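ATP-dependent CLP protease, putative (Plasmodium falciparum, PDB 2F6I) probably cleaves proteins into small peptides as the serine peptidase of an ATP-dependent Clp protease, of which this is the catalytic domain. Local coordinates at residues R40-A53 / D70-E84. Numbering follows the deposited sequence.
Sequences RIIYLTDEINKKTA and DIKIYINSPGGSINE
R40 lays its aliphatic chain past the carbonyl of D70, and its NH1 sits 3.3 Å from I71 CG1 while bonding to S97. Its own carbonyl takes K72 N and starts the parallel ladder: I42 N gives to K72 O, I42 O receives Y74 N, L44 N gives to Y74 O and L44 O receives N76 N. On one face of the sheet I41 CG2 meets Y74 CE1 at 3.5 Å, and the Y43 and Y74 side chains leave the sheet in the same direction as neighbours. Their planes are 38° apart, with Y74 CD1 over the rim of one face of the Y43 ring. The other face carries I42 and L44 against I73 and I75, L44 CB lying 4.1 Å from I73 CG2, with helix 50-66 packing on I42.

Past L44 the strands give way to loops. S77 OG, turned anti to its backbone N (chi1 167°), donates to D46 O at 2.8 Å and accepts from G79 N, an ST turn. E47 CG touches P78 CG at 3.8 Å. I48 then bridges the backbone once more, around G80: its N gives to G79 O, and its O takes S81 N. At the helix starts, E84, bent at chi2 (-54°), sets its carboxylate against K50 and A53, with OE1 3.6 Å from A53 CB and a long salt bridge from OE2 to K50 NZ (3.9 Å). OE1 also accepts from N76 ND2 of a neighbouring subunit, and K50 NZ gives to N76 O of that subunit.

Strand 41-44, helix 50-66 and strand 71-77 form the opening beta-alpha-beta unit of the ClpP fold; the P78 side chain lies about 9 Å from that of H134, the predicted active-site histidine.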
loop_
_atom_site.group_PDB
_atom_site.type_symbol
_atom_site.label_atom_id
_atom_site.label_comp_id
_atom_site.label_asym_id
_atom_site.label_seq_id
_atom_site.Cartn_x
_atom_site.Cartn_y
_atom_site.Cartn_z
ATOM N N ARG C 40 31.759 -33.368 2.827
ATOM C CA ARG C 40 31.370 -33.315 4.230
ATOM C C ARG C 40 31.473 -31.914 4.816
ATOM O O ARG C 40 31.641 -31.751 6.024
ATOM C CB ARG C 40 32.241 -34.262 5.051
ATOM C CG ARG C 40 32.206 -35.696 4.584
ATOM C CD ARG C 40 31.984 -36.616 5.765
ATOM N NE ARG C 40 30.878 -37.521 5.501
ATOM C CZ ARG C 40 30.101 -38.043 6.438
ATOM N NH1 ARG C 40 30.303 -37.753 7.714
ATOM N NH2 ARG C 40 29.113 -38.853 6.095
ATOM N N ILE C 41 31.365 -30.902 3.966
ATOM C CA ILE C 41 31.460 -29.526 4.423
ATOM C C ILE C 41 30.131 -28.796 4.244
ATOM O O ILE C 41 29.592 -28.720 3.145
ATOM C CB ILE C 41 32.591 -28.795 3.670
ATOM C CG1 ILE C 41 33.911 -29.531 3.922
ATOM C CG2 ILE C 41 32.686 -27.347 4.127
ATOM C CD1 ILE C 41 35.109 -28.954 3.198
ATOM N N ILE C 42 29.607 -28.267 5.344
ATOM C CA ILE C 42 28.332 -27.562 5.334
ATOM C C ILE C 42 28.456 -26.128 5.826
ATOM O O ILE C 42 29.331 -25.804 6.631
ATOM C CB ILE C 42 27.298 -28.282 6.232
ATOM C CG1 ILE C 42 26.968 -29.654 5.652
ATOM C CG2 ILE C 42 26.030 -27.443 6.358
ATOM C CD1 ILE C 42 25.973 -30.432 6.486
ATOM N N TYR C 43 27.563 -25.272 5.339
ATOM C CA TYR C 43 27.546 -23.877 5.741
ATOM C C TYR C 43 26.267 -23.540 6.496
ATOM O O TYR C 43 25.167 -23.866 6.057
ATOM C CB TYR C 43 27.650 -22.952 4.525
ATOM C CG TYR C 43 28.978 -22.991 3.812
ATOM C CD1 TYR C 43 29.362 -24.106 3.072
ATOM C CD2 TYR C 43 29.850 -21.904 3.869
ATOM C CE1 TYR C 43 30.580 -24.138 2.404
ATOM C CE2 TYR C 43 31.071 -21.927 3.207
ATOM C CZ TYR C 43 31.430 -23.047 2.477
ATOM O OH TYR C 43 32.639 -23.077 1.821
ATOM N N LEU C 44 26.429 -22.904 7.649
ATOM C CA LEU C 44 25.306 -22.464 8.460
ATOM C C LEU C 44 25.519 -20.960 8.472
ATOM O O LEU C 44 25.948 -20.385 9.470
ATOM C CB LEU C 44 25.395 -23.039 9.877
ATOM C CG LEU C 44 24.350 -22.556 10.890
ATOM C CD1 LEU C 44 22.956 -22.759 10.338
ATOM C CD2 LEU C 44 24.519 -23.311 12.201
ATOM N N THR C 45 25.243 -20.335 7.332
ATOM C CA THR C 45 25.439 -18.901 7.178
ATOM C C THR C 45 24.148 -18.110 7.018
ATOM O O THR C 45 24.154 -16.998 6.495
ATOM C CB THR C 45 26.359 -18.609 5.974
ATOM O OG1 THR C 45 25.833 -19.245 4.802
ATOM C CG2 THR C 45 27.764 -19.138 6.243
ATOM N N ASP C 46 23.046 -18.690 7.477
ATOM C CA ASP C 46 21.742 -18.041 7.401
ATOM C C ASP C 46 21.161 -17.950 8.799
ATOM O O ASP C 46 21.737 -18.464 9.752
ATOM C CB ASP C 46 20.781 -18.860 6.536
ATOM C CG ASP C 46 20.394 -18.148 5.255
ATOM O OD1 ASP C 46 20.109 -16.932 5.310
ATOM O OD2 ASP C 46 20.361 -18.812 4.194
ATOM N N GLU C 47 20.018 -17.287 8.916
ATOM C CA GLU C 47 19.344 -17.178 10.200
ATOM C C GLU C 47 18.831 -18.574 10.506
ATOM O O GLU C 47 18.585 -19.360 9.593
ATOM C CB GLU C 47 18.165 -16.212 10.100
ATOM C CG GLU C 47 18.556 -14.747 10.083
ATOM C CD GLU C 47 17.424 -13.847 9.626
ATOM O OE1 GLU C 47 16.259 -14.115 9.992
ATOM O OE2 GLU C 47 17.702 -12.865 8.907
ATOM N N ILE C 48 18.686 -18.899 11.783
ATOM C CA ILE C 48 18.183 -20.213 12.143
ATOM C C ILE C 48 16.673 -20.138 12.268
ATOM O O ILE C 48 16.141 -19.571 13.221
ATOM C CB ILE C 48 18.786 -20.717 13.470
ATOM C CG1 ILE C 48 20.288 -20.957 13.291
ATOM C CG2 ILE C 48 18.089 -22.006 13.905
ATOM C CD1 ILE C 48 20.979 -21.476 14.527
ATOM N N ASN C 49 15.989 -20.706 11.283
ATOM C CA ASN C 49 14.537 -20.712 11.272
ATOM C C ASN C 49 14.039 -22.076 10.823
ATOM O O ASN C 49 14.828 -22.981 10.561
ATOM C CB ASN C 49 14.013 -19.618 10.337
ATOM C CG ASN C 49 14.486 -19.792 8.905
ATOM O OD1 ASN C 49 14.725 -18.815 8.199
ATOM N ND2 ASN C 49 14.609 -21.037 8.467
ATOM N N LYS C 50 12.724 -22.211 10.733
ATOM C CA LYS C 50 12.098 -23.458 10.329
ATOM C C LYS C 50 12.747 -24.057 9.082
ATOM O O LYS C 50 13.182 -25.209 9.085
ATOM C CB LYS C 50 10.614 -23.214 10.063
ATOM C CG LYS C 50 9.780 -24.466 9.906
ATOM C CD LYS C 50 9.627 -25.179 11.233
ATOM C CE LYS C 50 8.714 -26.381 11.106
ATOM N NZ LYS C 50 8.573 -27.054 12.420
ATOM N N LYS C 51 12.812 -23.260 8.021
ATOM C CA LYS C 51 13.372 -23.700 6.749
ATOM C C LYS C 51 14.835 -24.127 6.784
ATOM O O LYS C 51 15.171 -25.240 6.382
ATOM C CB LYS C 51 13.187 -22.602 5.698
ATOM C CG LYS C 51 13.706 -22.963 4.316
ATOM C CD LYS C 51 13.419 -21.851 3.315
ATOM C CE LYS C 51 13.994 -22.177 1.943
ATOM N NZ LYS C 51 15.478 -22.328 1.987
ATOM N N THR C 52 15.707 -23.245 7.258
ATOM C CA THR C 52 17.132 -23.547 7.304
ATOM C C THR C 52 17.478 -24.691 8.255
ATOM O O THR C 52 18.371 -25.492 7.971
ATOM C CB THR C 52 17.946 -22.293 7.672
ATOM O OG1 THR C 52 17.592 -21.850 8.987
ATOM C CG2 THR C 52 17.653 -21.177 6.675
ATOM N N ALA C 53 16.769 -24.774 9.375
ATOM C CA ALA C 53 17.007 -25.840 10.338
ATOM C C ALA C 53 16.643 -27.181 9.704
ATOM O O ALA C 53 17.330 -28.182 9.900
ATOM C CB ALA C 53 16.176 -25.609 11.593
ATOM N N ASP C 70 34.298 -37.241 9.839
ATOM C CA ASP C 70 34.032 -35.907 10.358
ATOM C C ASP C 70 33.293 -34.980 9.394
ATOM O O ASP C 70 33.576 -34.940 8.195
ATOM C CB ASP C 70 35.348 -35.253 10.792
ATOM C CG ASP C 70 35.838 -35.764 12.135
ATOM O OD1 ASP C 70 35.674 -36.972 12.412
ATOM O OD2 ASP C 70 36.395 -34.959 12.909
ATOM N N ILE C 71 32.335 -34.244 9.944
ATOM C CA ILE C 71 31.552 -33.275 9.192
ATOM C C ILE C 71 32.006 -31.892 9.660
ATOM O O ILE C 71 32.046 -31.623 10.863
ATOM C CB ILE C 71 30.039 -33.421 9.480
ATOM C CG1 ILE C 71 29.535 -34.772 8.974
ATOM C CG2 ILE C 71 29.270 -32.283 8.823
ATOM C CD1 ILE C 71 28.079 -35.044 9.304
ATOM N N LYS C 72 32.363 -31.027 8.716
ATOM C CA LYS C 72 32.801 -29.678 9.054
ATOM C C LYS C 72 31.685 -28.677 8.769
ATOM O O LYS C 72 31.072 -28.704 7.697
ATOM C CB LYS C 72 34.041 -29.294 8.250
ATOM C CG LYS C 72 34.529 -27.885 8.542
ATOM C CD LYS C 72 35.638 -27.445 7.595
ATOM C CE LYS C 72 36.920 -28.228 7.814
ATOM N NZ LYS C 72 38.009 -27.715 6.932
ATOM N N ILE C 73 31.431 -27.791 9.727
ATOM C CA ILE C 73 30.386 -26.787 9.575
ATOM C C ILE C 73 30.882 -25.363 9.820
ATOM O O ILE C 73 31.296 -25.023 10.931
ATOM C CB ILE C 73 29.209 -27.061 10.540
ATOM C CG1 ILE C 73 28.581 -28.418 10.221
ATOM C CG2 ILE C 73 28.164 -25.956 10.425
ATOM C CD1 ILE C 73 27.369 -28.750 11.066
ATOM N N TYR C 74 30.847 -24.535 8.779
ATOM C CA TYR C 74 31.252 -23.140 8.912
ATOM C C TYR C 74 30.029 -22.418 9.468
ATOM O O TYR C 74 28.918 -22.618 8.979
ATOM C CB TYR C 74 31.632 -22.541 7.556
ATOM C CG TYR C 74 32.922 -23.072 6.971
ATOM C CD1 TYR C 74 32.910 -23.921 5.865
ATOM C CD2 TYR C 74 34.157 -22.716 7.515
ATOM C CE1 TYR C 74 34.095 -24.402 5.310
ATOM C CE2 TYR C 74 35.352 -23.193 6.968
ATOM C CZ TYR C 74 35.311 -24.034 5.866
ATOM O OH TYR C 74 36.480 -24.507 5.312
ATOM N N ILE C 75 30.228 -21.589 10.487
ATOM C CA ILE C 75 29.111 -20.879 11.091
ATOM C C ILE C 75 29.267 -19.364 11.083
ATOM O O ILE C 75 30.263 -18.822 11.563
ATOM C CB ILE C 75 28.886 -21.339 12.547
ATOM C CG1 ILE C 75 28.741 -22.861 12.595
ATOM C CG2 ILE C 75 27.636 -20.679 13.114
ATOM C CD1 ILE C 75 28.643 -23.424 14.007
ATOM N N ASN C 76 28.251 -18.700 10.538
ATOM C CA ASN C 76 28.175 -17.245 10.436
ATOM C C ASN C 76 26.676 -16.983 10.475
ATOM O O ASN C 76 26.041 -16.816 9.438
ATOM C CB ASN C 76 28.758 -16.775 9.097
ATOM C CG ASN C 76 28.745 -15.261 8.946
ATOM O OD1 ASN C 76 28.269 -14.535 9.820
ATOM N ND2 ASN C 76 29.272 -14.779 7.827
ATOM N N SER C 77 26.113 -16.964 11.680
ATOM C CA SER C 77 24.677 -16.781 11.848
ATOM C C SER C 77 24.303 -16.003 13.103
ATOM O O SER C 77 24.913 -16.172 14.155
ATOM C CB SER C 77 24.000 -18.155 11.883
ATOM O OG SER C 77 22.659 -18.070 12.332
ATOM N N PRO C 78 23.284 -15.137 13.004
ATOM C CA PRO C 78 22.823 -14.330 14.137
ATOM C C PRO C 78 21.863 -15.137 15.001
ATOM O O PRO C 78 21.255 -14.613 15.932
ATOM C CB PRO C 78 22.124 -13.164 13.453
ATOM C CG PRO C 78 21.465 -13.847 12.292
ATOM C CD PRO C 78 22.572 -14.754 11.769
ATOM N N GLY C 79 21.733 -16.419 14.684
ATOM C CA GLY C 79 20.832 -17.269 15.435
ATOM C C GLY C 79 19.434 -17.182 14.857
ATOM O O GLY C 79 19.267 -17.014 13.650
ATOM N N GLY C 80 18.427 -17.291 15.717
ATOM C CA GLY C 80 17.052 -17.221 15.259
ATOM C C GLY C 80 16.081 -17.879 16.222
ATOM O O GLY C 80 15.848 -17.381 17.325
ATOM N N SER C 81 15.515 -19.005 15.802
ATOM C CA SER C 81 14.560 -19.749 16.618
ATOM C C SER C 81 15.282 -20.707 17.566
ATOM O O SER C 81 16.121 -21.499 17.136
ATOM C CB SER C 81 13.615 -20.542 15.714
ATOM O OG SER C 81 12.832 -21.448 16.466
ATOM N N ILE C 82 14.960 -20.632 18.854
ATOM C CA ILE C 82 15.593 -21.507 19.829
ATOM C C ILE C 82 15.086 -22.942 19.702
ATOM O O ILE C 82 15.848 -23.887 19.917
ATOM C CB ILE C 82 15.384 -20.986 21.270
ATOM C CG1 ILE C 82 16.168 -19.682 21.455
ATOM C CG2 ILE C 82 15.856 -22.022 22.280
ATOM C CD1 ILE C 82 16.132 -19.118 22.859
ATOM N N ASN C 83 13.811 -23.111 19.351
ATOM C CA ASN C 83 13.251 -24.452 19.168
ATOM C C ASN C 83 13.973 -25.135 18.015
ATOM O O ASN C 83 14.416 -26.278 18.130
ATOM C CB ASN C 83 11.757 -24.390 18.837
ATOM C CG ASN C 83 10.882 -24.380 20.072
ATOM O OD1 ASN C 83 10.903 -25.320 20.868
ATOM N ND2 ASN C 83 10.098 -23.316 20.234
ATOM N N GLU C 84 14.083 -24.424 16.899
ATOM C CA GLU C 84 14.750 -24.956 15.724
ATOM C C GLU C 84 16.235 -25.133 16.006
ATOM O O GLU C 84 16.899 -25.975 15.399
ATOM C CB GLU C 84 14.536 -24.023 14.531
ATOM C CG GLU C 84 13.072 -23.871 14.138
ATOM C CD GLU C 84 12.390 -25.213 13.897
ATOM O OE1 GLU C 84 12.836 -25.957 12.994
ATOM O OE2 GLU C 84 11.410 -25.527 14.612
#